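Alanine racemase (Actinobacillus succinogenes, PDB 3C3K) is of unknown function but has the two-lobed fold of the periplasmic binding protein-like family, as in LacI-type regulators. Local coordinates at residues B[125-134]-B[155-166]. Residues are numbered along the deposited sequence; the frame is centred on the assembly and turned at random.
Sequences KRIALINHDL and LDYSRISYAENL
L129 and N131 alternate with R159, S161 and A163 in the parallel ladder joining strand 127-131 to edge strand 159-162, a worked example of the beta-alpha-beta crossover through helix 137-152. Four backbone hydrogen bonds run from L129 N with R159 O to A163 N with N131 O, the last 2.7 Å long. Just before the ladder, Y157 can be followed outward. Its CB lies 3.6 Å from R126 CG and its CG 3.5 Å from R126 CB; CD1 runs along both carbons, and CD2 comes 3.5 Å from R126 C. R126 CB thus sits over one ring face, 3.7 Å from the centroid, in a CH-pi contact. CE2 meets I127 O at the ring edge (3.4 Å), and OH ends 3.8 Å from A128 CB. With CG anti to the backbone N (chi1 178°), the ring reaches the neighbouring strand. Where the backbones move apart, one water donates to K125 O and Y157 O and accepts from I127 N. At the far end, H132 ND1 donates to A163 O (2.8 Å), nearly straight and in the ring plane, though above the carbonyl plane. This bond, consistent with a proton on ND1, prolongs the pairing beyond the strands and fixes the imidazole's rotation.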
ATOM      1  N   LYS B 125      33.006  -0.038  -2.524  1.00 17.26           N
ATOM      2  CA  LYS B 125      33.707  -0.672  -3.607  1.00 17.65           C
ATOM      3  C   LYS B 125      33.057  -2.014  -3.983  1.00 18.52           C
ATOM      4  O   LYS B 125      33.329  -2.593  -5.048  1.00 18.54           O
ATOM      5  CB  LYS B 125      35.178  -0.902  -3.210  1.00 18.53           C
ATOM      6  CG  LYS B 125      36.052   0.303  -3.550  1.00 20.61           C
ATOM      7  CD  LYS B 125      37.504   0.037  -3.242  1.00 27.38           C
ATOM      8  CE  LYS B 125      38.330   1.286  -3.439  1.00 32.54           C
ATOM      9  NZ  LYS B 125      37.678   2.511  -2.846  1.00 39.97           N
ATOM     10  N   ARG B 126      32.158  -2.490  -3.138  1.00 17.75           N
ATOM     11  CA  ARG B 126      31.463  -3.739  -3.442  1.00 18.08           C
ATOM     12  C   ARG B 126      29.971  -3.517  -3.301  1.00 18.00           C
ATOM     13  O   ARG B 126      29.379  -3.802  -2.230  1.00 19.32           O
ATOM     14  CB  ARG B 126      31.943  -4.859  -2.517  1.00 17.27           C
ATOM     15  CG  ARG B 126      33.387  -5.272  -2.797  1.00 19.21           C
ATOM     16  CD  ARG B 126      34.083  -6.210  -1.727  1.00 20.04           C
ATOM     17  NE  ARG B 126      33.700  -6.030  -0.325  1.00 26.21           N
ATOM     18  CZ  ARG B 126      34.243  -5.173   0.552  1.00 29.22           C
ATOM     19  NH1 ARG B 126      35.225  -4.349   0.202  1.00 27.77           N
ATOM     20  NH2 ARG B 126      33.793  -5.133   1.819  1.00 28.66           N
ATOM     21  N   ILE B 127      29.370  -2.987  -4.361  1.00 16.46           N
ATOM     22  CA  ILE B 127      28.008  -2.542  -4.312  1.00 16.68           C
ATOM     23  C   ILE B 127      27.195  -3.662  -4.957  1.00 16.58           C
ATOM     24  O   ILE B 127      27.504  -4.077  -6.092  1.00 18.74           O
ATOM     25  CB  ILE B 127      27.818  -1.202  -5.085  1.00 15.73           C
ATOM     26  CG1 ILE B 127      28.674  -0.094  -4.473  1.00 17.05           C
ATOM     27  CG2 ILE B 127      26.297  -0.789  -5.109  1.00 18.55           C
ATOM     28  CD1 ILE B 127      29.008   1.023  -5.393  1.00 19.33           C
ATOM     29  N   ALA B 128      26.179  -4.139  -4.253  1.00 15.22           N
ATOM     30  CA  ALA B 128      25.243  -5.184  -4.725  1.00 13.96           C
ATOM     31  C   ALA B 128      23.918  -4.518  -5.084  1.00 14.76           C
ATOM     32  O   ALA B 128      23.637  -3.366  -4.652  1.00 14.71           O
ATOM     33  CB  ALA B 128      25.018  -6.301  -3.601  1.00 14.71           C
ATOM     34  N   LEU B 129      23.131  -5.218  -5.905  1.00 12.34           N
ATOM     35  CA  LEU B 129      21.807  -4.791  -6.330  1.00 12.79           C
ATOM     36  C   LEU B 129      20.764  -5.842  -5.920  1.00 13.47           C
ATOM     37  O   LEU B 129      20.968  -7.057  -6.097  1.00 13.10           O
ATOM     38  CB  LEU B 129      21.776  -4.556  -7.861  1.00 12.06           C
ATOM     39  CG  LEU B 129      20.459  -4.094  -8.512  1.00 11.67           C
ATOM     40  CD1 LEU B 129      20.294  -2.544  -8.245  1.00 11.13           C
ATOM     41  CD2 LEU B 129      20.453  -4.327 -10.024  1.00 13.66           C
ATOM     42  N   ILE B 130      19.686  -5.390  -5.293  1.00 12.53           N
ATOM     43  CA  ILE B 130      18.534  -6.264  -5.114  1.00 12.72           C
ATOM     44  C   ILE B 130      17.538  -5.787  -6.192  1.00 13.58           C
ATOM     45  O   ILE B 130      17.045  -4.623  -6.141  1.00 12.67           O
ATOM     46  CB  ILE B 130      17.890  -6.166  -3.682  1.00 12.00           C
ATOM     47  CG1 ILE B 130      18.889  -6.592  -2.629  1.00  9.29           C
ATOM     48  CG2 ILE B 130      16.621  -7.104  -3.590  1.00 13.24           C
ATOM     49  CD1 ILE B 130      18.395  -6.504  -1.206  1.00 14.40           C
ATOM     50  N   ASN B 131      17.313  -6.625  -7.196  1.00 13.80           N
ATOM     51  CA  ASN B 131      16.363  -6.260  -8.249  1.00 15.53           C
ATOM     52  C   ASN B 131      15.061  -7.077  -8.058  1.00 17.28           C
ATOM     53  O   ASN B 131      15.000  -7.960  -7.190  1.00 17.38           O
ATOM     54  CB  ASN B 131      17.019  -6.451  -9.632  1.00 13.85           C
ATOM     55  CG  ASN B 131      16.388  -5.608 -10.706  1.00 14.90           C
ATOM     56  OD1 ASN B 131      15.272  -5.112 -10.544  1.00 17.77           O
ATOM     57  ND2 ASN B 131      17.054  -5.508 -11.867  1.00 13.75           N
ATOM     58  N   HIS B 132      14.010  -6.819  -8.820  1.00 18.34           N
ATOM     59  CA  HIS B 132      12.782  -7.568  -8.522  1.00 20.78           C
ATOM     60  C   HIS B 132      12.252  -8.306  -9.740  1.00 23.11           C
ATOM     61  O   HIS B 132      12.557  -9.536  -9.915  1.00 27.66           O
ATOM     62  CB  HIS B 132      11.741  -6.722  -7.730  1.00 20.67           C
ATOM     63  CG  HIS B 132      10.355  -7.303  -7.680  1.00 21.16           C
ATOM     64  ND1 HIS B 132      10.091  -8.604  -7.294  1.00 18.48           N
ATOM     65  CD2 HIS B 132       9.140  -6.745  -7.953  1.00 24.00           C
ATOM     66  CE1 HIS B 132       8.780  -8.828  -7.341  1.00 19.39           C
ATOM     67  NE2 HIS B 132       8.181  -7.725  -7.748  1.00 19.89           N
ATOM     68  N   ASP B 133      11.518  -7.623 -10.603  1.00 23.17           N
ATOM     69  CA  ASP B 133      10.815  -8.278 -11.756  1.00 21.27           C
ATOM     70  C   ASP B 133      11.257  -7.608 -13.051  1.00 20.77           C
ATOM     71  O   ASP B 133      10.825  -6.497 -13.374  1.00 18.66           O
ATOM     72  CB  ASP B 133       9.310  -8.070 -11.545  1.00 22.57           C
ATOM     73  CG  ASP B 133       8.409  -8.647 -12.667  1.00 26.20           C
ATOM     74  OD1 ASP B 133       8.825  -9.330 -13.650  1.00 19.79           O
ATOM     75  OD2 ASP B 133       7.201  -8.377 -12.507  1.00 31.63           O
ATOM     76  N   LEU B 134      12.151  -8.282 -13.767  1.00 19.55           N
ATOM     77  CA  LEU B 134      12.727  -7.765 -15.011  1.00 18.59           C
ATOM     78  C   LEU B 134      11.792  -7.615 -16.216  1.00 17.41           C
ATOM     79  O   LEU B 134      12.258  -7.176 -17.242  1.00 17.73           O
ATOM     80  CB  LEU B 134      13.943  -8.623 -15.430  1.00 19.45           C
ATOM     81  CG  LEU B 134      15.306  -8.424 -14.706  1.00 20.19           C
ATOM     82  CD1 LEU B 134      16.320  -9.392 -15.352  1.00 20.11           C
ATOM     83  CD2 LEU B 134      15.858  -7.011 -14.779  1.00 13.91           C
ATOM     84  N   LEU B 155      35.327  -1.274 -10.933  1.00 17.71           N
ATOM     85  CA  LEU B 155      35.115  -2.090  -9.758  1.00 19.10           C
ATOM     86  C   LEU B 155      35.077  -3.563 -10.172  1.00 20.00           C
ATOM     87  O   LEU B 155      34.479  -3.925 -11.155  1.00 20.54           O
ATOM     88  CB  LEU B 155      33.847  -1.652  -8.997  1.00 19.12           C
ATOM     89  CG  LEU B 155      33.798  -0.132  -8.632  1.00 21.06           C
ATOM     90  CD1 LEU B 155      32.541   0.351  -7.985  1.00 20.59           C
ATOM     91  CD2 LEU B 155      34.947   0.266  -7.705  1.00 20.29           C
ATOM     92  N   ASP B 156      35.691  -4.430  -9.388  1.00 20.68           N
ATOM     93  CA  ASP B 156      35.679  -5.848  -9.722  1.00 22.10           C
ATOM     94  C   ASP B 156      34.382  -6.583  -9.251  1.00 22.66           C
ATOM     95  O   ASP B 156      33.905  -7.548  -9.892  1.00 23.63           O
ATOM     96  CB  ASP B 156      36.896  -6.474  -9.089  1.00 24.37           C
ATOM     97  CG  ASP B 156      37.212  -7.871  -9.680  1.00 31.13           C
ATOM     98  OD1 ASP B 156      36.565  -8.308 -10.685  1.00 33.37           O
ATOM     99  OD2 ASP B 156      38.101  -8.521  -9.121  1.00 36.42           O
ATOM    100  N   TYR B 157      33.784  -6.101  -8.174  1.00 20.67           N
ATOM    101  CA  TYR B 157      32.611  -6.753  -7.583  1.00 20.12           C
ATOM    102  C   TYR B 157      31.327  -6.318  -8.257  1.00 20.06           C
ATOM    103  O   TYR B 157      31.026  -5.089  -8.408  1.00 18.43           O
ATOM    104  CB  TYR B 157      32.525  -6.423  -6.081  1.00 19.32           C
ATOM    105  CG  TYR B 157      31.335  -6.973  -5.303  1.00 18.25           C
ATOM    106  CD1 TYR B 157      31.474  -8.069  -4.464  1.00 17.63           C
ATOM    107  CD2 TYR B 157      30.093  -6.343  -5.351  1.00 18.75           C
ATOM    108  CE1 TYR B 157      30.393  -8.557  -3.729  1.00 18.79           C
ATOM    109  CE2 TYR B 157      29.014  -6.824  -4.662  1.00 17.43           C
ATOM    110  CZ  TYR B 157      29.166  -7.930  -3.838  1.00 17.56           C
ATOM    111  OH  TYR B 157      28.106  -8.377  -3.112  1.00 17.74           O
ATOM    112  N   SER B 158      30.552  -7.344  -8.577  1.00 19.75           N
ATOM    113  CA  SER B 158      29.245  -7.205  -9.122  1.00 20.04           C
ATOM    114  C   SER B 158      28.396  -8.254  -8.481  1.00 20.53           C
ATOM    115  O   SER B 158      28.833  -9.446  -8.382  1.00 18.88           O
ATOM    116  CB  SER B 158      29.283  -7.582 -10.601  1.00 19.68           C
ATOM    117  OG  SER B 158      28.502  -6.689 -11.275  1.00 25.41           O
ATOM    118  N   ARG B 159      27.203  -7.838  -8.028  1.00 19.25           N
ATOM    119  CA  ARG B 159      26.196  -8.803  -7.740  1.00 19.30           C
ATOM    120  C   ARG B 159      24.768  -8.457  -7.584  1.00 19.22           C
ATOM    121  O   ARG B 159      24.413  -7.452  -6.967  1.00 18.31           O
ATOM    122  CB  ARG B 159      26.679 -10.068  -7.089  1.00 22.80           C
ATOM    123  CG  ARG B 159      26.603 -10.362  -5.634  1.00 22.52           C
ATOM    124  CD  ARG B 159      27.111 -11.861  -5.592  1.00 26.19           C
ATOM    125  NE  ARG B 159      28.391 -11.999  -4.861  1.00 30.12           N
ATOM    126  CZ  ARG B 159      29.618 -11.875  -5.397  1.00 35.08           C
ATOM    127  NH1 ARG B 159      30.691 -11.996  -4.616  1.00 35.29           N
ATOM    128  NH2 ARG B 159      29.789 -11.602  -6.692  1.00 34.21           N
ATOM    129  N   ILE B 160      23.933  -9.341  -8.101  1.00 17.26           N
ATOM    130  CA  ILE B 160      22.517  -9.046  -8.182  1.00 16.54           C
ATOM    131  C   ILE B 160      21.746 -10.177  -7.564  1.00 17.58           C
ATOM    132  O   ILE B 160      22.004 -11.379  -7.863  1.00 16.67           O
ATOM    133  CB  ILE B 160      22.097  -8.905  -9.649  1.00 16.33           C
ATOM    134  CG1 ILE B 160      22.915  -7.813 -10.293  1.00 15.41           C
ATOM    135  CG2 ILE B 160      20.574  -8.642  -9.779  1.00 12.92           C
ATOM    136  CD1 ILE B 160      22.911  -7.792 -11.838  1.00 16.95           C
ATOM    137  N   SER B 161      20.792  -9.820  -6.714  1.00 15.14           N
ATOM    138  CA  SER B 161      19.971 -10.854  -6.159  1.00 16.81           C
ATOM    139  C   SER B 161      18.523 -10.453  -6.441  1.00 16.94           C
ATOM    140  O   SER B 161      18.203  -9.274  -6.371  1.00 17.97           O
ATOM    141  CB  SER B 161      20.264 -10.888  -4.657  1.00 16.88           C
ATOM    142  OG  SER B 161      19.353 -11.706  -3.986  1.00 19.93           O
ATOM    143  N   TYR B 162      17.653 -11.397  -6.784  1.00 16.73           N
ATOM    144  CA  TYR B 162      16.336 -11.013  -7.282  1.00 18.41           C
ATOM    145  C   TYR B 162      15.304 -11.300  -6.243  1.00 19.14           C
ATOM    146  O   TYR B 162      15.204 -12.425  -5.716  1.00 18.27           O
ATOM    147  CB  TYR B 162      15.971 -11.689  -8.628  1.00 19.15           C
ATOM    148  CG  TYR B 162      16.853 -11.233  -9.769  1.00 19.80           C
ATOM    149  CD1 TYR B 162      16.524 -10.104 -10.492  1.00 17.13           C
ATOM    150  CD2 TYR B 162      18.030 -11.929 -10.121  1.00 20.80           C
ATOM    151  CE1 TYR B 162      17.315  -9.651 -11.509  1.00 19.99           C
ATOM    152  CE2 TYR B 162      18.849 -11.482 -11.198  1.00 18.30           C
ATOM    153  CZ  TYR B 162      18.466 -10.324 -11.874  1.00 21.00           C
ATOM    154  OH  TYR B 162      19.203  -9.754 -12.903  1.00 20.82           O
ATOM    155  N   ALA B 163      14.552 -10.269  -5.879  1.00 17.73           N
ATOM    156  CA  ALA B 163      13.504 -10.524  -4.906  1.00 18.63           C
ATOM    157  C   ALA B 163      12.326 -11.146  -5.622  1.00 18.29           C
ATOM    158  O   ALA B 163      11.921 -10.650  -6.636  1.00 19.97           O
ATOM    159  CB  ALA B 163      13.100  -9.216  -4.187  1.00 16.99           C
ATOM    160  N   GLU B 164      11.717 -12.196  -5.096  1.00 19.98           N
ATOM    161  CA  GLU B 164      10.553 -12.747  -5.826  1.00 21.18           C
ATOM    162  C   GLU B 164       9.309 -11.890  -5.678  1.00 20.39           C
ATOM    163  O   GLU B 164       8.579 -11.624  -6.649  1.00 20.71           O
ATOM    164  CB  GLU B 164      10.227 -14.184  -5.435  1.00 21.80           C
ATOM    165  CG  GLU B 164       8.858 -14.574  -5.981  1.00 28.05           C
ATOM    166  CD  GLU B 164       8.687 -16.062  -6.230  1.00 36.83           C
ATOM    167  OE1 GLU B 164       8.860 -16.858  -5.278  1.00 42.04           O
ATOM    168  OE2 GLU B 164       8.340 -16.431  -7.375  1.00 38.81           O
ATOM    169  N   ASN B 165       9.058 -11.442  -4.467  1.00 18.05           N
ATOM    170  CA  ASN B 165       7.905 -10.568  -4.231  1.00 17.29           C
ATOM    171  C   ASN B 165       8.333  -9.176  -3.868  1.00 16.94           C
ATOM    172  O   ASN B 165       9.473  -8.985  -3.542  1.00 15.20           O
ATOM    173  CB  ASN B 165       7.103 -11.155  -3.104  1.00 18.00           C
ATOM    174  CG  ASN B 165       6.581 -12.516  -3.459  1.00 19.69           C
ATOM    175  OD1 ASN B 165       5.896 -12.674  -4.444  1.00 25.59           O
ATOM    176  ND2 ASN B 165       6.953 -13.508  -2.700  1.00 25.92           N
ATOM    177  N   LEU B 166       7.414  -8.204  -3.917  1.00 17.13           N
ATOM    178  CA  LEU B 166       7.744  -6.901  -3.468  1.00 16.64           C
ATOM    179  C   LEU B 166       7.313  -6.766  -2.000  1.00 17.65           C
ATOM    180  O   LEU B 166       6.264  -6.214  -1.698  1.00 18.67           O
ATOM    181  CB  LEU B 166       7.114  -5.792  -4.380  1.00 17.50           C
ATOM    182  CG  LEU B 166       7.739  -4.436  -4.021  1.00 16.61           C
ATOM    183  CD1 LEU B 166       9.073  -4.291  -4.660  1.00 18.62           C
ATOM    184  CD2 LEU B 166       6.818  -3.252  -4.342  1.00 22.51           C
TER
HETATM  185  O   HOH W   1      31.007  -2.882  -6.650  1.00 12.75           O
HETATM  186  O   HOH W   2      35.264  -4.110  -6.213  1.00 23.33           O